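Local coordinates for putative beta-glucosidase (Bifidobacterium adolescentis, PDB 5WAB), which hydrolyses beta-glucosidic linkages as a member of glycosyl hydrolase family 3, and probably also cleaves the terminal arabinopyranosyl unit from ginsenoside Rb2, at residues G45-R50 / R120-W125; L106-N111 / H134-I139; T150-F155 / H186-A191. All blocks are in the same frame, centred on the assembly; numbering follows the deposited sequence.

Interaction 1: residues G45-R50 / R120-W125; sequences GPHGLR and RCFEYW
P46 and H47 meet E123 and F122 in a loop-to-loop contact, partly buried, between the segment that follows strand 41-44 and the one that follows strand 102-106. The main touch is the ring of P46 against the E123 side chain. CG of P46 lies 3.7 Å from E123 CG and 3.0 Å from E123 OE2, a short approach of a carbon to a carboxylate oxygen. E123 gets there by stretching out: CG stands anti to the backbone N (chi1 -164°) and the chain runs straight on to the carboxylate. R120 then takes that group side-on, with NE to E123 OE1 at 2.8 Å and NH2 to E123 OE2 at 3.2 Å. Both oxygens lie close to the guanidinium plane, yet the nitrogens come from above the carboxylate, 47° out of its plane at OE1, so the two flat groups are twisted rather than coplanar. OE2 is also salt-bridged to K153 of strand 149-155. Behind the carboxylate, toward the backbone, E123 CB lies over the centre of one face of the F122 ring, and F122 CE2 comes to 4.3 Å from H47 CE1, a loose ring contact. R120 NH2 bonds a glycerol, probably from the crystallisation liquor, consistent with the wall of a pocket at the strand-end loops of a TIM barrel, the usual place for the active site in this family.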
loop_
_atom_site.group_PDB
_atom_site.type_symbol
_atom_site.label_atom_id
_atom_site.label_comp_id
_atom_site.label_asym_id
_atom_site.label_seq_id
_atom_site.Cartn_x
_atom_site.Cartn_y
_atom_site.Cartn_z
ATOM N N GLY A 45 -7.881 -10.626 -5.268
ATOM C CA GLY A 45 -7.387 -9.749 -6.291
ATOM C C GLY A 45 -7.087 -8.331 -5.858
ATOM O O GLY A 45 -7.764 -7.390 -6.272
ATOM N N PRO A 46 -6.059 -8.140 -5.026
ATOM C CA PRO A 46 -5.643 -6.762 -4.715
ATOM C C PRO A 46 -5.060 -6.053 -5.923
ATOM O O PRO A 46 -5.104 -4.818 -5.996
ATOM C CB PRO A 46 -4.599 -6.945 -3.603
ATOM C CG PRO A 46 -4.797 -8.347 -3.110
ATOM C CD PRO A 46 -5.260 -9.130 -4.288
ATOM N N HIS A 47 -4.508 -6.799 -6.877
ATOM C CA HIS A 47 -4.014 -6.220 -8.118
ATOM C C HIS A 47 -4.537 -6.981 -9.333
ATOM O O HIS A 47 -3.841 -7.096 -10.346
ATOM C CB HIS A 47 -2.486 -6.152 -8.121
ATOM C CG HIS A 47 -1.818 -7.467 -7.864
ATOM N ND1 HIS A 47 -1.320 -7.816 -6.627
ATOM C CD2 HIS A 47 -1.564 -8.516 -8.681
ATOM C CE1 HIS A 47 -0.784 -9.022 -6.694
ATOM N NE2 HIS A 47 -0.920 -9.469 -7.930
ATOM N N GLY A 48 -5.759 -7.490 -9.257
ATOM C CA GLY A 48 -6.395 -8.134 -10.395
ATOM C C GLY A 48 -7.202 -9.366 -10.035
ATOM O O GLY A 48 -6.898 -10.087 -9.089
ATOM N N LEU A 49 -8.238 -9.632 -10.827
ATOM C CA LEU A 49 -9.103 -10.780 -10.584
ATOM C C LEU A 49 -8.310 -12.077 -10.625
ATOM O O LEU A 49 -7.611 -12.364 -11.602
ATOM C CB LEU A 49 -10.210 -10.820 -11.633
ATOM C CG LEU A 49 -11.148 -12.022 -11.575
ATOM C CD1 LEU A 49 -11.895 -12.045 -10.260
ATOM C CD2 LEU A 49 -12.109 -11.989 -12.740
ATOM N N ARG A 50 -8.410 -12.863 -9.556
ATOM C CA ARG A 50 -7.783 -14.182 -9.479
ATOM C C ARG A 50 -8.882 -15.184 -9.158
ATOM O O ARG A 50 -9.073 -15.570 -8.004
ATOM C CB ARG A 50 -6.667 -14.212 -8.438
ATOM N N ARG A 120 4.357 -9.881 3.158
ATOM C CA ARG A 120 3.266 -9.378 2.328
ATOM C C ARG A 120 3.472 -7.936 1.863
ATOM O O ARG A 120 2.531 -7.337 1.333
ATOM C CB ARG A 120 1.941 -9.451 3.093
ATOM C CG ARG A 120 1.475 -10.836 3.478
ATOM C CD ARG A 120 1.006 -11.674 2.303
ATOM N NE ARG A 120 -0.294 -11.268 1.770
ATOM C CZ ARG A 120 -1.459 -11.466 2.385
ATOM N NH1 ARG A 120 -1.503 -12.052 3.579
ATOM N NH2 ARG A 120 -2.586 -11.077 1.803
ATOM N N CYS A 121 4.678 -7.378 2.009
ATOM C CA CYS A 121 4.906 -5.989 1.606
ATOM C C CYS A 121 4.594 -5.748 0.131
ATOM O O CYS A 121 4.223 -4.628 -0.246
ATOM C CB CYS A 121 6.346 -5.569 1.924
ATOM S SG CYS A 121 6.657 -5.119 3.666
ATOM N N PHE A 122 4.741 -6.770 -0.718
ATOM C CA PHE A 122 4.503 -6.592 -2.147
ATOM C C PHE A 122 3.046 -6.254 -2.440
ATOM O O PHE A 122 2.759 -5.618 -3.465
ATOM C CB PHE A 122 4.918 -7.851 -2.918
ATOM C CG PHE A 122 3.915 -8.958 -2.853
ATOM C CD1 PHE A 122 3.841 -9.770 -1.739
ATOM C CD2 PHE A 122 3.060 -9.201 -3.910
ATOM C CE1 PHE A 122 2.926 -10.796 -1.674
ATOM C CE2 PHE A 122 2.141 -10.225 -3.851
ATOM C CZ PHE A 122 2.073 -11.021 -2.732
ATOM N N GLU A 123 2.135 -6.645 -1.540
ATOM C CA GLU A 123 0.696 -6.486 -1.688
ATOM C C GLU A 123 0.158 -5.271 -0.940
ATOM O O GLU A 123 -1.036 -4.972 -1.046
ATOM C CB GLU A 123 0.022 -7.766 -1.168
ATOM C CG GLU A 123 -1.424 -8.037 -1.539
ATOM C CD GLU A 123 -1.839 -9.442 -1.105
ATOM O OE1 GLU A 123 -0.934 -10.241 -0.796
ATOM O OE2 GLU A 123 -3.050 -9.748 -1.047
ATOM N N TYR A 124 1.013 -4.550 -0.208
ATOM C CA TYR A 124 0.633 -3.351 0.535
ATOM C C TYR A 124 1.231 -2.109 -0.121
ATOM O O TYR A 124 1.986 -2.193 -1.090
ATOM C CB TYR A 124 1.060 -3.462 2.003
ATOM C CG TYR A 124 0.525 -4.690 2.710
ATOM C CD1 TYR A 124 -0.672 -5.270 2.318
ATOM C CD2 TYR A 124 1.221 -5.270 3.764
ATOM C CE1 TYR A 124 -1.158 -6.386 2.952
ATOM C CE2 TYR A 124 0.741 -6.389 4.405
ATOM C CZ TYR A 124 -0.449 -6.939 3.994
ATOM O OH TYR A 124 -0.931 -8.048 4.626
ATOM N N TRP A 125 0.907 -0.941 0.437
ATOM C CA TRP A 125 1.153 0.322 -0.254
ATOM C C TRP A 125 2.332 1.124 0.301
ATOM O O TRP A 125 3.197 1.539 -0.473
ATOM C CB TRP A 125 -0.129 1.160 -0.247
ATOM C CG TRP A 125 -1.198 0.538 -1.101
ATOM C CD1 TRP A 125 -2.034 -0.478 -0.745
ATOM C CD2 TRP A 125 -1.550 0.888 -2.448
ATOM N NE1 TRP A 125 -2.875 -0.790 -1.782
ATOM C CE2 TRP A 125 -2.601 0.035 -2.840
ATOM C CE3 TRP A 125 -1.079 1.837 -3.357
ATOM C CZ2 TRP A 125 -3.190 0.106 -4.100
ATOM C CZ3 TRP A 125 -1.664 1.902 -4.613
ATOM C CH2 TRP A 125 -2.707 1.044 -4.973
#

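Interaction 2: residues L106-N111 / H134-I139; sequences LGPGVN and HEAVGI
The puckered pyrrolidine ring of P108 is the centre of this contact: I139 CG2 lies over one face of it, 3.7 Å from CD, while A136 CB comes to the CG edge at 4.0 Å. This is a beta-loop-alpha unit of the TIM barrel, in which the loop leaving strand 102-106 folds back onto helix 129-144, the helix it leads to. The contact is buried, with apolar side chains doing most of the touching. The proline ring and I139 lie alongside, running opposite ways. With chi1 at -64°, I139 sets its CG2 branch anti to the backbone N and against the proline, while the CG1 arm leads off elsewhere.

A cis peptide joins G107 to P108, and backbone bonds tie this pair to S151 and K153 of strand 149-155, so the backbone here runs beside that strand while the ring turns to the helix. Two residues on, V110 turns CG1 anti to its own carbonyl carbon and brings it to 3.5 Å from A136 CB, the tightest of the apolar touches. The same valine also packs on F184 and I187 of helix 182-190, and the indole of W125 lies against A136. The helix is kinked here: G138 N and I139 N bond three residues back, to E135 O and A136 O, as in a 3-10 turn. A136 O takes the I139 N bond at 3.0 Å and stands 3.8 Å from P108 CG.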
loop_
_atom_site.group_PDB
_atom_site.type_symbol
_atom_site.label_atom_id
_atom_site.label_comp_id
_atom_site.label_asym_id
_atom_site.label_seq_id
_atom_site.Cartn_x
_atom_site.Cartn_y
_atom_site.Cartn_z
ATOM N N LEU A 106 -11.238 -9.318 -3.352
ATOM C CA LEU A 106 -10.689 -9.288 -1.992
ATOM C C LEU A 106 -9.433 -8.420 -1.944
ATOM O O LEU A 106 -8.299 -8.896 -1.910
ATOM C CB LEU A 106 -10.413 -10.704 -1.501
ATOM C CG LEU A 106 -11.647 -11.602 -1.429
ATOM C CD1 LEU A 106 -11.290 -13.011 -0.970
ATOM C CD2 LEU A 106 -12.693 -10.981 -0.514
ATOM N N GLY A 107 -9.654 -7.117 -1.901
ATOM C CA GLY A 107 -8.583 -6.158 -1.806
ATOM C C GLY A 107 -9.162 -4.768 -1.691
ATOM O O GLY A 107 -10.383 -4.583 -1.722
ATOM N N PRO A 108 -8.301 -3.755 -1.538
ATOM C CA PRO A 108 -6.845 -3.887 -1.451
ATOM C C PRO A 108 -6.352 -4.072 -0.012
ATOM O O PRO A 108 -7.128 -3.927 0.937
ATOM C CB PRO A 108 -6.356 -2.560 -2.028
ATOM C CG PRO A 108 -7.413 -1.574 -1.582
ATOM C CD PRO A 108 -8.723 -2.340 -1.556
ATOM N N GLY A 109 -5.067 -4.405 0.138
ATOM C CA GLY A 109 -4.444 -4.520 1.443
ATOM C C GLY A 109 -3.703 -3.235 1.760
ATOM O O GLY A 109 -2.964 -2.716 0.924
ATOM N N VAL A 110 -3.950 -2.700 2.955
ATOM C CA VAL A 110 -3.418 -1.396 3.332
ATOM C C VAL A 110 -2.609 -1.466 4.628
ATOM O O VAL A 110 -2.372 -0.445 5.263
ATOM C CB VAL A 110 -4.534 -0.333 3.430
ATOM C CG1 VAL A 110 -5.207 -0.148 2.097
ATOM C CG2 VAL A 110 -5.567 -0.704 4.488
ATOM N N ASN A 111 -2.167 -2.658 5.026
ATOM C CA ASN A 111 -1.372 -2.775 6.242
ATOM C C ASN A 111 -0.075 -1.984 6.126
ATOM O O ASN A 111 0.554 -1.930 5.066
ATOM C CB ASN A 111 -1.060 -4.235 6.553
ATOM C CG ASN A 111 -2.299 -5.049 6.854
ATOM O OD1 ASN A 111 -2.665 -5.945 6.097
ATOM N ND2 ASN A 111 -2.952 -4.740 7.962
ATOM N N HIS A 134 -4.635 7.498 1.040
ATOM C CA HIS A 134 -4.979 8.334 -0.102
ATOM C C HIS A 134 -4.604 7.713 -1.443
ATOM O O HIS A 134 -5.027 8.228 -2.485
ATOM C CB HIS A 134 -4.333 9.710 0.047
ATOM C CG HIS A 134 -4.951 10.545 1.126
ATOM N ND1 HIS A 134 -4.925 10.184 2.456
ATOM C CD2 HIS A 134 -5.633 11.712 1.068
ATOM C CE1 HIS A 134 -5.557 11.096 3.172
ATOM N NE2 HIS A 134 -5.993 12.037 2.353
ATOM N N GLU A 135 -3.845 6.618 -1.444
ATOM C CA GLU A 135 -3.601 5.863 -2.669
ATOM C C GLU A 135 -4.601 4.726 -2.834
ATOM O O GLU A 135 -5.312 4.653 -3.841
ATOM C CB GLU A 135 -2.174 5.315 -2.674
ATOM C CG GLU A 135 -1.127 6.347 -3.015
ATOM C CD GLU A 135 0.239 5.734 -3.174
ATOM O OE1 GLU A 135 0.598 4.868 -2.348
ATOM O OE2 GLU A 135 0.944 6.104 -4.135
ATOM N N ALA A 136 -4.671 3.835 -1.844
ATOM C CA ALA A 136 -5.476 2.630 -1.992
ATOM C C ALA A 136 -6.969 2.919 -2.079
ATOM O O ALA A 136 -7.725 2.045 -2.519
ATOM C CB ALA A 136 -5.196 1.672 -0.838
ATOM N N VAL A 137 -7.404 4.122 -1.691
ATOM C CA VAL A 137 -8.817 4.478 -1.810
ATOM C C VAL A 137 -9.261 4.430 -3.265
ATOM O O VAL A 137 -10.442 4.209 -3.553
ATOM C CB VAL A 137 -9.075 5.865 -1.186
ATOM C CG1 VAL A 137 -8.341 6.947 -1.971
ATOM C CG2 VAL A 137 -10.576 6.173 -1.110
ATOM N N GLY A 138 -8.328 4.623 -4.204
ATOM C CA GLY A 138 -8.677 4.534 -5.609
ATOM C C GLY A 138 -9.187 3.163 -6.004
ATOM O O GLY A 138 -10.050 3.047 -6.879
ATOM N N ILE A 139 -8.673 2.111 -5.364
ATOM C CA ILE A 139 -9.156 0.760 -5.646
ATOM C C ILE A 139 -10.597 0.601 -5.179
ATOM O O ILE A 139 -11.446 0.074 -5.906
ATOM C CB ILE A 139 -8.234 -0.293 -5.004
ATOM C CG1 ILE A 139 -6.838 -0.218 -5.620
ATOM C CG2 ILE A 139 -8.792 -1.685 -5.203
ATOM C CD1 ILE A 139 -6.814 -0.511 -7.108
#

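Interaction 3: residues T150-F155 / H186-A191; sequences TSLKHF and HIVKTA
Strand against helix is the theme here, within a beta-alpha-beta crossover of the TIM barrel: L152 of strand 149-155 packs on I187 and V188 of helix 182-190, and the chain then goes on to the parallel strand 195-198 beside it. The interface is buried, apolar and small, with one leucine set against two beta-branched side chains. L152 points at the helix, its CG anti to the backbone N (chi1 -165°), and its two methyls divide the work. CD1 meets I187 CD1 at 3.8 Å, the ends of the two side chains coming together, because I187 runs out extended beyond CG1. CD2 lies nearer the helix backbone, 4.0 Å from I187 CB, and also reaches V188 CG2 at 4.2 Å. The leucine and isoleucine side chains lie at a slant to one another.

Beyond this pair, V140 of helix 129-144 also touches I187, and V188 packs on L219 and Y225. Through its backbone L152 is bonded to M197, joining strand 149-155 to strand 195-198, while its side chain faces the helix. Its neighbour K153 leads elsewhere: H154 NE2 bonds a glycerol, probably from the crystallisation liquor, and K153 NZ reaches it weakly, so the strand has a packing side and a pocket side.

At the end of helix 182-190, A191 is the first residue to leave helical angles, and its N makes a weak bond to I187 O. One turn back, H186 O is gripped by two donors arriving from opposite faces of its plane, T190 N at 2.8 Å and T190 OG1 at 2.9 Å.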
loop_
_atom_site.group_PDB
_atom_site.type_symbol
_atom_site.label_atom_id
_atom_site.label_comp_id
_atom_site.label_asym_id
_atom_site.label_seq_id
_atom_site.Cartn_x
_atom_site.Cartn_y
_atom_site.Cartn_z
ATOM N N THR A 150 -15.506 -4.441 -2.848
ATOM C CA THR A 150 -14.110 -4.668 -2.488
ATOM C C THR A 150 -14.044 -5.195 -1.063
ATOM O O THR A 150 -15.061 -5.347 -0.386
ATOM C CB THR A 150 -13.270 -3.391 -2.604
ATOM O OG1 THR A 150 -13.704 -2.438 -1.629
ATOM C CG2 THR A 150 -13.390 -2.791 -3.978
ATOM N N SER A 151 -12.824 -5.457 -0.599
ATOM C CA SER A 151 -12.600 -5.952 0.761
ATOM C C SER A 151 -11.313 -5.321 1.306
ATOM O O SER A 151 -10.217 -5.862 1.130
ATOM C CB SER A 151 -12.549 -7.474 0.770
ATOM O OG SER A 151 -12.673 -7.985 2.083
ATOM N N LEU A 152 -11.455 -4.162 1.948
ATOM C CA LEU A 152 -10.345 -3.544 2.663
ATOM C C LEU A 152 -9.757 -4.548 3.641
ATOM O O LEU A 152 -10.446 -5.004 4.555
ATOM C CB LEU A 152 -10.839 -2.295 3.394
ATOM C CG LEU A 152 -9.798 -1.308 3.913
ATOM C CD1 LEU A 152 -8.914 -0.842 2.769
ATOM C CD2 LEU A 152 -10.495 -0.128 4.578
ATOM N N LYS A 153 -8.494 -4.914 3.436
ATOM C CA LYS A 153 -7.991 -6.210 3.875
ATOM C C LYS A 153 -7.068 -6.116 5.084
ATOM O O LYS A 153 -6.166 -5.269 5.135
ATOM C CB LYS A 153 -7.267 -6.913 2.721
ATOM C CG LYS A 153 -7.711 -8.346 2.535
ATOM C CD LYS A 153 -7.306 -8.903 1.178
ATOM C CE LYS A 153 -5.815 -9.030 1.021
ATOM N NZ LYS A 153 -5.501 -9.784 -0.222
ATOM N N HIS A 154 -7.310 -7.028 6.035
ATOM C CA HIS A 154 -6.488 -7.346 7.204
ATOM C C HIS A 154 -6.511 -6.238 8.243
ATOM O O HIS A 154 -5.476 -5.661 8.587
ATOM C CB HIS A 154 -5.063 -7.685 6.785
ATOM C CG HIS A 154 -5.000 -8.684 5.679
ATOM N ND1 HIS A 154 -3.983 -8.705 4.751
ATOM C CD2 HIS A 154 -5.843 -9.688 5.339
ATOM C CE1 HIS A 154 -4.196 -9.686 3.892
ATOM N NE2 HIS A 154 -5.321 -10.296 4.223
ATOM N N PHE A 155 -7.691 -6.004 8.789
ATOM C CA PHE A 155 -7.936 -4.991 9.805
ATOM C C PHE A 155 -7.879 -5.672 11.175
ATOM O O PHE A 155 -8.756 -6.474 11.507
ATOM C CB PHE A 155 -9.294 -4.343 9.532
ATOM C CG PHE A 155 -9.662 -3.225 10.463
ATOM C CD1 PHE A 155 -8.958 -2.032 10.454
ATOM C CD2 PHE A 155 -10.767 -3.342 11.292
ATOM C CE1 PHE A 155 -9.316 -0.995 11.295
ATOM C CE2 PHE A 155 -11.135 -2.306 12.129
ATOM C CZ PHE A 155 -10.412 -1.133 12.132
ATOM N N HIS A 186 -9.408 6.430 6.711
ATOM C CA HIS A 186 -9.645 7.329 5.585
ATOM C C HIS A 186 -10.471 6.663 4.493
ATOM O O HIS A 186 -11.345 7.296 3.896
ATOM C CB HIS A 186 -8.321 7.823 5.003
ATOM C CG HIS A 186 -8.487 8.686 3.790
ATOM N ND1 HIS A 186 -8.925 9.991 3.857
ATOM C CD2 HIS A 186 -8.324 8.410 2.475
ATOM C CE1 HIS A 186 -8.998 10.489 2.635
ATOM N NE2 HIS A 186 -8.642 9.549 1.779
ATOM N N ILE A 187 -10.176 5.406 4.181
ATOM C CA ILE A 187 -10.916 4.724 3.126
ATOM C C ILE A 187 -12.355 4.445 3.561
ATOM O O ILE A 187 -13.290 4.550 2.756
ATOM C CB ILE A 187 -10.155 3.452 2.726
ATOM C CG1 ILE A 187 -8.763 3.857 2.210
ATOM C CG2 ILE A 187 -10.923 2.680 1.686
ATOM C CD1 ILE A 187 -7.861 2.697 1.833
ATOM N N VAL A 188 -12.561 4.126 4.841
ATOM C CA VAL A 188 -13.913 3.885 5.344
ATOM C C VAL A 188 -14.737 5.165 5.294
ATOM O O VAL A 188 -15.926 5.145 4.952
ATOM C CB VAL A 188 -13.860 3.307 6.772
ATOM C CG1 VAL A 188 -15.195 3.486 7.474
ATOM C CG2 VAL A 188 -13.483 1.833 6.751
ATOM N N LYS A 189 -14.132 6.293 5.658
ATOM C CA LYS A 189 -14.875 7.546 5.682
ATOM C C LYS A 189 -14.998 8.164 4.291
ATOM O O LYS A 189 -16.034 8.751 3.966
ATOM C CB LYS A 189 -14.221 8.523 6.656
ATOM C CG LYS A 189 -14.426 8.144 8.108
ATOM C CD LYS A 189 -13.694 9.092 9.028
ATOM C CE LYS A 189 -14.019 8.799 10.474
ATOM N NZ LYS A 189 -13.169 9.590 11.410
ATOM N N THR A 190 -13.965 8.054 3.453
ATOM C CA THR A 190 -14.024 8.714 2.150
ATOM C C THR A 190 -14.806 7.872 1.159
ATOM O O THR A 190 -15.747 8.359 0.521
ATOM C CB THR A 190 -12.626 9.009 1.626
ATOM O OG1 THR A 190 -11.950 9.832 2.579
ATOM C CG2 THR A 190 -12.706 9.737 0.273
ATOM N N ALA A 191 -14.426 6.617 1.006
ATOM C CA ALA A 191 -15.263 5.711 0.259
ATOM C C ALA A 191 -16.032 4.949 1.327
ATOM O O ALA A 191 -16.149 5.421 2.459
ATOM C CB ALA A 191 -14.418 4.818 -0.656
#

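From the N terminus, the loop after strand 41-44 opens interaction 1, which closes 70 residues later at 120-125. Interaction 2 starts inside that span at 106-111 and ends beyond it at 134-139, so the two cross, and W125 lies against G109. Interaction 3 follows in series, its strand coming directly after helix 129-144, and closes a span of 30 residues at helix 182-190. Across the fold, the first two strand-end loops are joined to each other by interaction 1, while interaction 2 packs the loop after strand 102-106 on helix 129-144 and interaction 3 packs strand 149-155 on helix 182-190. N111 to H154 ties interaction 2 to strand 149-155.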